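Local coordinates for mediator of RNA polymerase II transcription subunit 6 (Schizosaccharomyces pombe, PDB 4H61), which forms part of the Mediator complex, a coactivator that conveys signals from gene-specific regulatory proteins to the basal RNA polymerase II transcription machinery, at residues N27-F32 with F73-E78; S35-H40 with I110-N115; W84-Q89 with T101-C106. All blocks are in the same frame, centred on the assembly; numbering follows the deposited sequence.

Interaction 1. Residues N27-F32 with F73-E78; sequences NVLEYF and FVIIHE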
loop_
_atom_site.group_PDB
_atom_site.type_symbol
_atom_site.label_atom_id
_atom_site.label_comp_id
_atom_site.label_asym_id
_atom_site.label_seq_id
_atom_site.Cartn_x
_atom_site.Cartn_y
_atom_site.Cartn_z
ATOM N N ASN A 27 4.060 11.725 -1.708
ATOM C CA ASN A 27 2.632 11.980 -1.499
ATOM C C ASN A 27 1.640 11.061 -2.232
ATOM O O ASN A 27 0.425 11.186 -2.045
ATOM C CB ASN A 27 2.291 13.451 -1.776
ATOM C CG ASN A 27 2.570 13.860 -3.213
ATOM O OD1 ASN A 27 2.704 13.016 -4.097
ATOM N ND2 ASN A 27 2.658 15.166 -3.451
ATOM N N VAL A 28 2.145 10.144 -3.051
ATOM C CA VAL A 28 1.272 9.261 -3.825
ATOM C C VAL A 28 0.253 8.484 -2.966
ATOM O O VAL A 28 -0.903 8.318 -3.353
ATOM C CB VAL A 28 2.087 8.288 -4.702
ATOM C CG1 VAL A 28 3.001 7.446 -3.846
ATOM C CG2 VAL A 28 1.168 7.403 -5.521
ATOM N N LEU A 29 0.675 8.034 -1.793
ATOM C CA LEU A 29 -0.194 7.282 -0.896
ATOM C C LEU A 29 -1.317 8.165 -0.380
ATOM O O LEU A 29 -2.409 7.683 -0.089
ATOM C CB LEU A 29 0.613 6.731 0.282
ATOM C CG LEU A 29 0.596 5.225 0.528
ATOM C CD1 LEU A 29 0.311 4.476 -0.761
ATOM C CD2 LEU A 29 1.918 4.756 1.155
ATOM N N GLU A 30 -1.054 9.460 -0.256
ATOM C CA GLU A 30 -2.086 10.379 0.203
ATOM C C GLU A 30 -3.129 10.529 -0.892
ATOM O O GLU A 30 -4.331 10.589 -0.621
ATOM C CB GLU A 30 -1.485 11.736 0.553
ATOM C CG GLU A 30 -2.470 12.685 1.215
ATOM C CD GLU A 30 -1.776 13.823 1.930
ATOM O OE1 GLU A 30 -0.638 13.611 2.410
ATOM O OE2 GLU A 30 -2.360 14.929 2.006
ATOM N N TYR A 31 -2.649 10.591 -2.131
ATOM C CA TYR A 31 -3.500 10.614 -3.312
ATOM C C TYR A 31 -4.421 9.406 -3.283
ATOM O O TYR A 31 -5.645 9.525 -3.423
ATOM C CB TYR A 31 -2.621 10.555 -4.561
ATOM C CG TYR A 31 -3.342 10.703 -5.884
ATOM C CD1 TYR A 31 -4.286 11.704 -6.083
ATOM C CD2 TYR A 31 -3.043 9.861 -6.950
ATOM C CE1 TYR A 31 -4.929 11.848 -7.308
ATOM C CE2 TYR A 31 -3.676 9.998 -8.177
ATOM C CZ TYR A 31 -4.618 10.992 -8.352
ATOM O OH TYR A 31 -5.247 11.120 -9.575
ATOM N N PHE A 32 -3.809 8.245 -3.088
ATOM C CA PHE A 32 -4.526 6.985 -3.045
ATOM C C PHE A 32 -5.621 7.030 -1.987
ATOM O O PHE A 32 -6.681 6.442 -2.166
ATOM C CB PHE A 32 -3.542 5.841 -2.763
ATOM C CG PHE A 32 -4.165 4.478 -2.808
ATOM C CD1 PHE A 32 -4.332 3.820 -4.017
ATOM C CD2 PHE A 32 -4.580 3.852 -1.634
ATOM C CE1 PHE A 32 -4.909 2.565 -4.060
ATOM C CE2 PHE A 32 -5.163 2.593 -1.660
ATOM C CZ PHE A 32 -5.335 1.946 -2.873
ATOM N N PHE A 73 -1.500 -0.462 3.370
ATOM C CA PHE A 73 -1.165 -0.083 2.005
ATOM C C PHE A 73 0.293 0.343 1.943
ATOM O O PHE A 73 0.736 1.192 2.718
ATOM C CB PHE A 73 -2.063 1.055 1.527
ATOM C CG PHE A 73 -3.511 0.673 1.430
ATOM C CD1 PHE A 73 -3.997 0.030 0.298
ATOM C CD2 PHE A 73 -4.383 0.935 2.478
ATOM C CE1 PHE A 73 -5.328 -0.334 0.207
ATOM C CE2 PHE A 73 -5.724 0.573 2.396
ATOM C CZ PHE A 73 -6.197 -0.061 1.259
ATOM N N VAL A 74 1.047 -0.256 1.031
ATOM C CA VAL A 74 2.449 0.094 0.889
ATOM C C VAL A 74 2.803 0.281 -0.574
ATOM O O VAL A 74 2.147 -0.269 -1.466
ATOM C CB VAL A 74 3.384 -0.974 1.514
ATOM C CG1 VAL A 74 3.026 -1.211 2.972
ATOM C CG2 VAL A 74 3.313 -2.278 0.728
ATOM N N ILE A 75 3.841 1.073 -0.812
ATOM C CA ILE A 75 4.380 1.254 -2.147
ATOM C C ILE A 75 5.412 0.168 -2.395
ATOM O O ILE A 75 6.327 -0.024 -1.588
ATOM C CB ILE A 75 5.032 2.632 -2.273
ATOM C CG1 ILE A 75 4.000 3.721 -1.961
ATOM C CG2 ILE A 75 5.645 2.807 -3.658
ATOM C CD1 ILE A 75 4.594 5.085 -1.746
ATOM N N ILE A 76 5.257 -0.560 -3.495
ATOM C CA ILE A 76 6.167 -1.667 -3.790
ATOM C C ILE A 76 6.891 -1.490 -5.121
ATOM O O ILE A 76 7.677 -2.346 -5.516
ATOM C CB ILE A 76 5.440 -3.019 -3.799
ATOM C CG1 ILE A 76 4.483 -3.096 -5.000
ATOM C CG2 ILE A 76 4.716 -3.232 -2.481
ATOM C CD1 ILE A 76 3.641 -4.348 -5.032
ATOM N N HIS A 77 6.610 -0.391 -5.812
ATOM C CA HIS A 77 7.337 -0.064 -7.029
ATOM C C HIS A 77 7.287 1.428 -7.339
ATOM O O HIS A 77 6.237 2.055 -7.235
ATOM C CB HIS A 77 6.820 -0.867 -8.218
ATOM C CG HIS A 77 7.716 -0.794 -9.415
ATOM N ND1 HIS A 77 8.830 -1.594 -9.560
ATOM C CD2 HIS A 77 7.684 0.009 -10.507
ATOM C CE1 HIS A 77 9.433 -1.299 -10.699
ATOM N NE2 HIS A 77 8.757 -0.331 -11.292
ATOM N N GLU A 78 8.430 1.992 -7.727
ATOM C CA GLU A 78 8.533 3.424 -7.980
ATOM C C GLU A 78 9.169 3.712 -9.325
ATOM O O GLU A 78 10.308 3.324 -9.575
ATOM C CB GLU A 78 9.352 4.104 -6.883
ATOM C CG GLU A 78 8.835 3.844 -5.484
ATOM C CD GLU A 78 9.750 4.400 -4.416
ATOM O OE1 GLU A 78 10.628 5.225 -4.760
ATOM O OE2 GLU A 78 9.589 4.005 -3.237
#
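Phe32, Leu29 and Val28 of the short helix 28-33 pack against Phe73 and Ile75 of strand 70-79. This is a helix lying on an antiparallel sheet, against edge strand 70-79 and reaching its neighbour 83-91. The short segments run at 130° to each other, with axes 9.7 Å apart at closest approach. The contact is apolar. Its buried end is the pair of phenylalanines. Atom CE2 of Phe32 sits over one face of the Phe73 ring, 3.4 Å from Phe73 CD1 and 3.5 Å from Phe73 CE1. The rings meet obliquely, with planes at 53° and centroids 5.1 Å apart. Phe32 also packs on Ile86 of strand 83-91 and meets Tyr103 edge-to-face. The other end is closer to solvent. Leu29 and Ile75 are both partly exposed, with Val28 buried beside them, and Leu29 CD2 lies 3.9 Å from Ile75 CG1. Leu61 of helix 61-66 also touches Leu29. Further along the strand, beyond Ile75, Ile76 and Glu78 are exposed and make no contact with this helix. Ile76 and His77 both face Val85 in a classic beta bulge. Ile75 places CG1 anti to its carbonyl carbon (chi1 -58°). This branch then runs on to the helix, where Ile75 CD1 meets Val28 CG1 at 3.5 Å.

Interaction 2. Residues S35-H40 with I110-N115; sequences SPFYSH and IYMAPN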
loop_
_atom_site.group_PDB
_atom_site.type_symbol
_atom_site.label_atom_id
_atom_site.label_comp_id
_atom_site.label_asym_id
_atom_site.label_seq_id
_atom_site.Cartn_x
_atom_site.Cartn_y
_atom_site.Cartn_z
ATOM N N SER A 35 -9.198 8.060 -2.826
ATOM C CA SER A 35 -9.815 7.218 -3.845
ATOM C C SER A 35 -10.674 6.134 -3.198
ATOM O O SER A 35 -10.475 5.799 -2.025
ATOM C CB SER A 35 -8.735 6.568 -4.708
ATOM O OG SER A 35 -8.232 5.397 -4.082
ATOM N N PRO A 36 -11.637 5.582 -3.954
ATOM C CA PRO A 36 -12.505 4.512 -3.440
ATOM C C PRO A 36 -11.805 3.167 -3.257
ATOM O O PRO A 36 -12.455 2.184 -2.890
ATOM C CB PRO A 36 -13.596 4.390 -4.508
ATOM C CG PRO A 36 -13.020 5.007 -5.745
ATOM C CD PRO A 36 -12.082 6.084 -5.266
ATOM N N PHE A 37 -10.503 3.112 -3.516
ATOM C CA PHE A 37 -9.746 1.882 -3.290
ATOM C C PHE A 37 -9.204 1.879 -1.866
ATOM O O PHE A 37 -8.886 0.830 -1.289
ATOM C CB PHE A 37 -8.622 1.749 -4.322
ATOM C CG PHE A 37 -9.115 1.729 -5.746
ATOM C CD1 PHE A 37 -9.862 0.651 -6.219
ATOM C CD2 PHE A 37 -8.846 2.787 -6.610
ATOM C CE1 PHE A 37 -10.326 0.625 -7.519
ATOM C CE2 PHE A 37 -9.303 2.769 -7.930
ATOM C CZ PHE A 37 -10.048 1.691 -8.384
ATOM N N TYR A 38 -9.124 3.071 -1.296
ATOM C CA TYR A 38 -8.635 3.232 0.063
ATOM C C TYR A 38 -9.612 2.597 1.053
ATOM O O TYR A 38 -10.792 2.490 0.778
ATOM C CB TYR A 38 -8.437 4.718 0.359
ATOM C CG TYR A 38 -7.770 5.009 1.674
ATOM C CD1 TYR A 38 -6.490 4.532 1.946
ATOM C CD2 TYR A 38 -8.413 5.765 2.648
ATOM C CE1 TYR A 38 -5.872 4.799 3.152
ATOM C CE2 TYR A 38 -7.798 6.036 3.858
ATOM C CZ TYR A 38 -6.527 5.553 4.103
ATOM O OH TYR A 38 -5.911 5.830 5.302
ATOM N N SER A 39 -9.105 2.151 2.190
ATOM C CA SER A 39 -9.948 1.573 3.225
ATOM C C SER A 39 -9.625 2.188 4.570
ATOM O O SER A 39 -8.490 2.104 5.049
ATOM C CB SER A 39 -9.721 0.077 3.329
ATOM O OG SER A 39 -10.116 -0.354 4.612
ATOM N N HIS A 40 -10.626 2.794 5.191
ATOM C CA HIS A 40 -10.397 3.493 6.445
ATOM C C HIS A 40 -10.169 2.545 7.627
ATOM O O HIS A 40 -9.903 2.994 8.734
ATOM C CB HIS A 40 -11.534 4.473 6.709
ATOM C CG HIS A 40 -11.567 5.626 5.751
ATOM N ND1 HIS A 40 -12.133 5.536 4.495
ATOM C CD2 HIS A 40 -11.094 6.893 5.863
ATOM C CE1 HIS A 40 -12.016 6.703 3.879
ATOM N NE2 HIS A 40 -11.388 7.542 4.685
ATOM N N ILE A 110 -5.699 5.772 -11.081
ATOM C CA ILE A 110 -5.619 4.639 -10.185
ATOM C C ILE A 110 -6.633 3.568 -10.587
ATOM O O ILE A 110 -7.791 3.873 -10.875
ATOM C CB ILE A 110 -5.853 5.058 -8.726
ATOM C CG1 ILE A 110 -5.020 6.295 -8.393
ATOM C CG2 ILE A 110 -5.530 3.905 -7.779
ATOM C CD1 ILE A 110 -5.050 6.682 -6.922
ATOM N N TYR A 111 -6.180 2.318 -10.615
ATOM C CA TYR A 111 -7.042 1.178 -10.883
ATOM C C TYR A 111 -6.377 -0.097 -10.360
ATOM O O TYR A 111 -5.155 -0.136 -10.189
ATOM C CB TYR A 111 -7.342 1.066 -12.383
ATOM C CG TYR A 111 -6.118 1.103 -13.278
ATOM C CD1 TYR A 111 -5.404 -0.061 -13.567
ATOM C CD2 TYR A 111 -5.679 2.297 -13.844
ATOM C CE1 TYR A 111 -4.278 -0.034 -14.390
ATOM C CE2 TYR A 111 -4.555 2.333 -14.669
ATOM C CZ TYR A 111 -3.859 1.163 -14.937
ATOM O OH TYR A 111 -2.743 1.192 -15.751
ATOM N N MET A 112 -7.180 -1.124 -10.080
ATOM C CA MET A 112 -6.654 -2.428 -9.662
ATOM C C MET A 112 -5.886 -3.062 -10.812
ATOM O O MET A 112 -6.289 -2.974 -11.973
ATOM C CB MET A 112 -7.781 -3.374 -9.229
ATOM C CG MET A 112 -8.670 -2.837 -8.106
ATOM S SD MET A 112 -10.066 -3.905 -7.645
ATOM C CE MET A 112 -9.195 -5.429 -7.290
ATOM N N ALA A 113 -4.767 -3.687 -10.486
ATOM C CA ALA A 113 -3.979 -4.388 -11.483
ATOM C C ALA A 113 -4.644 -5.733 -11.653
ATOM O O ALA A 113 -5.457 -6.121 -10.811
ATOM C CB ALA A 113 -2.562 -4.563 -10.984
ATOM N N PRO A 114 -4.321 -6.451 -12.736
ATOM C CA PRO A 114 -4.835 -7.817 -12.874
ATOM C C PRO A 114 -4.450 -8.686 -11.672
ATOM O O PRO A 114 -3.453 -8.420 -10.992
ATOM C CB PRO A 114 -4.137 -8.323 -14.138
ATOM C CG PRO A 114 -3.893 -7.099 -14.934
ATOM C CD PRO A 114 -3.597 -6.009 -13.940
ATOM N N ASN A 115 -5.248 -9.716 -11.419
ATOM C CA ASN A 115 -5.061 -10.545 -10.243
ATOM C C ASN A 115 -3.685 -11.214 -10.221
ATOM O O ASN A 115 -3.119 -11.475 -9.151
ATOM C CB ASN A 115 -6.184 -11.579 -10.142
ATOM C CG ASN A 115 -5.986 -12.538 -8.994
ATOM O OD1 ASN A 115 -6.247 -12.205 -7.837
ATOM N ND2 ASN A 115 -5.511 -13.740 -9.304
#
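Ser35 and Phe37 belong to a type I beta turn from Ser35 to Tyr38 that lies beside strand 109-112, with the CA atoms of Ser35 and Ile110 8.0 Å apart. The turn is closed by a backbone bond from Tyr38 N to Ser35 O. The side chain of Ser35 adds an ST turn, in which Phe37 N donates to Ser35 OG at 3.3 Å. Ser35 OG is also hydrogen-bonded to Phe32 O, which ties the turn to the helix before it. Phe37 carries most of the contact. A chi1 of -59° sets its ring beside the backbone N, where it extends to the strand backbone. Three residues in a row meet the ring at different atoms. Phe37 CD2 touches Ile110 CG2 at 3.7 Å, and Phe37 CE2 comes 3.5 Å from Ile110 O. Phe37 CZ lies 3.9 Å from Tyr111 CA. At the opposite rim of the ring, from the same side of its plane, Met112 CG meets Phe37 CE1 at 3.9 Å. Replacing Phe37 by an alanine would probably open a gap beside Ile110 and Met112 and leave Ser35 as the turn's one remaining, thin contact with 110-115. Ile110 also touches Trp11 and Tyr31. Phe37 itself packs on Leu6 and on Phe32 of helix 28-33. The loop thus bridges that helix and the edge strand 109-112, which pairs with strand 97-106.

Interaction 3. Residues W84-Q89 with T101-C106; sequences WVIQKQ and TVYFVC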
loop_
_atom_site.group_PDB
_atom_site.type_symbol
_atom_site.label_atom_id
_atom_site.label_comp_id
_atom_site.label_asym_id
_atom_site.label_seq_id
_atom_site.Cartn_x
_atom_site.Cartn_y
_atom_site.Cartn_z
ATOM N N TRP A 84 3.509 4.445 -9.950
ATOM C CA TRP A 84 3.830 3.839 -8.674
ATOM C C TRP A 84 2.876 2.672 -8.535
ATOM O O TRP A 84 1.759 2.720 -9.055
ATOM C CB TRP A 84 3.614 4.823 -7.533
ATOM C CG TRP A 84 4.584 5.945 -7.520
ATOM C CD1 TRP A 84 5.746 6.018 -6.804
ATOM C CD2 TRP A 84 4.489 7.168 -8.258
ATOM N NE1 TRP A 84 6.378 7.215 -7.050
ATOM C CE2 TRP A 84 5.628 7.937 -7.940
ATOM C CE3 TRP A 84 3.552 7.686 -9.158
ATOM C CZ2 TRP A 84 5.852 9.197 -8.490
ATOM C CZ3 TRP A 84 3.776 8.934 -9.701
ATOM C CH2 TRP A 84 4.917 9.677 -9.365
ATOM N N VAL A 85 3.316 1.619 -7.857
ATOM C CA VAL A 85 2.470 0.455 -7.635
ATOM C C VAL A 85 2.255 0.234 -6.149
ATOM O O VAL A 85 3.213 0.188 -5.368
ATOM C CB VAL A 85 3.068 -0.809 -8.260
ATOM C CG1 VAL A 85 2.211 -2.029 -7.914
ATOM C CG2 VAL A 85 3.192 -0.642 -9.763
ATOM N N ILE A 86 0.987 0.090 -5.769
ATOM C CA ILE A 86 0.598 0.010 -4.368
ATOM C C ILE A 86 -0.007 -1.345 -4.070
ATOM O O ILE A 86 -0.740 -1.888 -4.892
ATOM C CB ILE A 86 -0.427 1.106 -4.033
ATOM C CG1 ILE A 86 0.204 2.486 -4.231
ATOM C CG2 ILE A 86 -0.950 0.955 -2.618
ATOM C CD1 ILE A 86 -0.763 3.616 -4.078
ATOM N N GLN A 87 0.308 -1.894 -2.902
ATOM C CA GLN A 87 -0.214 -3.192 -2.504
ATOM C C GLN A 87 -1.020 -3.114 -1.217
ATOM O O GLN A 87 -0.553 -2.572 -0.210
ATOM C CB GLN A 87 0.935 -4.173 -2.318
ATOM C CG GLN A 87 0.579 -5.406 -1.525
ATOM C CD GLN A 87 1.712 -6.410 -1.500
ATOM O OE1 GLN A 87 2.238 -6.784 -2.549
ATOM N NE2 GLN A 87 2.105 -6.845 -0.300
ATOM N N LYS A 88 -2.240 -3.644 -1.264
ATOM C CA LYS A 88 -3.052 -3.836 -0.069
ATOM C C LYS A 88 -2.652 -5.177 0.515
ATOM O O LYS A 88 -2.585 -6.173 -0.206
ATOM C CB LYS A 88 -4.547 -3.812 -0.420
ATOM C CG LYS A 88 -5.515 -4.259 0.687
ATOM C CD LYS A 88 -6.800 -3.429 0.605
ATOM C CE LYS A 88 -8.089 -4.223 0.784
ATOM N NZ LYS A 88 -8.636 -4.739 -0.505
ATOM N N GLN A 89 -2.367 -5.202 1.812
ATOM C CA GLN A 89 -1.926 -6.428 2.458
ATOM C C GLN A 89 -2.474 -6.543 3.881
ATOM O O GLN A 89 -2.730 -5.543 4.547
ATOM C CB GLN A 89 -0.399 -6.482 2.487
ATOM C CG GLN A 89 0.235 -5.617 3.577
ATOM C CD GLN A 89 1.717 -5.359 3.344
ATOM O OE1 GLN A 89 2.241 -5.606 2.256
ATOM N NE2 GLN A 89 2.398 -4.861 4.372
ATOM N N THR A 101 -4.621 -7.304 -2.668
ATOM C CA THR A 101 -4.764 -6.798 -4.029
ATOM C C THR A 101 -3.664 -5.779 -4.368
ATOM O O THR A 101 -3.022 -5.223 -3.470
ATOM C CB THR A 101 -6.193 -6.219 -4.303
ATOM O OG1 THR A 101 -6.100 -4.923 -4.917
ATOM C CG2 THR A 101 -7.007 -6.110 -3.032
ATOM N N VAL A 102 -3.414 -5.553 -5.657
ATOM C CA VAL A 102 -2.465 -4.508 -6.037
ATOM C C VAL A 102 -3.050 -3.515 -7.043
ATOM O O VAL A 102 -3.891 -3.872 -7.868
ATOM C CB VAL A 102 -1.066 -5.058 -6.478
ATOM C CG1 VAL A 102 -1.004 -6.576 -6.371
ATOM C CG2 VAL A 102 -0.690 -4.591 -7.868
ATOM N N TYR A 103 -2.621 -2.262 -6.945
ATOM C CA TYR A 103 -3.212 -1.188 -7.730
ATOM C C TYR A 103 -2.125 -0.461 -8.496
ATOM O O TYR A 103 -0.982 -0.385 -8.044
ATOM C CB TYR A 103 -3.928 -0.180 -6.816
ATOM C CG TYR A 103 -4.767 -0.808 -5.721
ATOM C CD1 TYR A 103 -4.168 -1.374 -4.600
ATOM C CD2 TYR A 103 -6.163 -0.819 -5.800
ATOM C CE1 TYR A 103 -4.920 -1.948 -3.604
ATOM C CE2 TYR A 103 -6.927 -1.392 -4.799
ATOM C CZ TYR A 103 -6.293 -1.953 -3.701
ATOM O OH TYR A 103 -7.021 -2.530 -2.690
ATOM N N PHE A 104 -2.487 0.084 -9.651
ATOM C CA PHE A 104 -1.574 0.926 -10.410
ATOM C C PHE A 104 -1.952 2.392 -10.286
ATOM O O PHE A 104 -3.129 2.748 -10.303
ATOM C CB PHE A 104 -1.558 0.516 -11.880
ATOM C CG PHE A 104 -0.937 -0.828 -12.119
ATOM C CD1 PHE A 104 -0.087 -1.389 -11.175
ATOM C CD2 PHE A 104 -1.194 -1.533 -13.285
ATOM C CE1 PHE A 104 0.489 -2.625 -11.388
ATOM C CE2 PHE A 104 -0.619 -2.772 -13.509
ATOM C CZ PHE A 104 0.220 -3.317 -12.559
ATOM N N VAL A 105 -0.944 3.237 -10.129
ATOM C CA VAL A 105 -1.133 4.671 -10.225
ATOM C C VAL A 105 -0.355 5.109 -11.455
ATOM O O VAL A 105 0.818 5.481 -11.373
ATOM C CB VAL A 105 -0.639 5.411 -8.965
ATOM C CG1 VAL A 105 -1.054 6.870 -9.012
ATOM C CG2 VAL A 105 -1.199 4.756 -7.714
ATOM N N CYS A 106 -1.015 5.026 -12.602
ATOM C CA CYS A 106 -0.373 5.296 -13.876
ATOM C C CYS A 106 -0.919 6.587 -14.469
ATOM O O CYS A 106 -2.111 6.681 -14.766
ATOM C CB CYS A 106 -0.624 4.126 -14.827
ATOM S SG CYS A 106 0.421 4.115 -16.279
#
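Tyr103 has a chi1 of -44°, which swings its ring across toward the strand of Ile86 and Lys88. The ring meets that strand at its edge, with Lys88 CB 3.7 Å from Tyr103 CE1. The lysine chain bends past the phenol, and Lys88 CD comes 3.4 Å from Tyr103 OH. Thr101 OG1 lies above one face of the same ring, toward its rim. Val85 has CG1 anti to its backbone N (chi1 176°). Its two branches then serve different partners. Val85 CG1 meets Val102 CG2 at 3.9 Å, and Val85 CG2 meets Phe104 CD1 at 3.6 Å. These side chains share one face of the sheet with Gln87. The opposite face carries Trp84, Ile86, Lys88, Thr101, Tyr103 and Val105, and there Ile86 CD1 touches Val105 CG2 at 3.8 Å. The backbones form an antiparallel beta hairpin. Trp84 with Val105, Ile86 with Tyr103 and Lys88 with Thr101 are hydrogen-bonded pairs. Tyr103 N donates to Ile86 O at 2.8 Å with an N-H...O angle of 167°. Thr101 N to Lys88 O is weak at 3.4 Å. The chemistry is therefore divided: main-chain bonds set the register of the two strands, while the cross-strand side-chain contacts are largely apolar, beside helix 28-33 on the face of Ile86 and Val105.

In the fold
The three contacts share one antiparallel sheet, ordered 70-79, 83-91, 97-106, 109-112. Interaction 3 joins the two inner strands. Its centre is about 7 Å from each of the other two, whose centres are about 11 Å apart. Interaction 1 sets helix 28-33 against one edge strand and its neighbour 83-91, and interaction 2 sets the following loop on the other edge. Along the chain, interaction 1 closes before interaction 3 opens, and interaction 3 falls between the two segments of interaction 2. Backbone bonds of Val74 with Gln87 and of Tyr111 with Phe104 join interaction 3 to both neighbours. An early helix and loop thus span a later meander sheet in one compact core of this Mediator subunit.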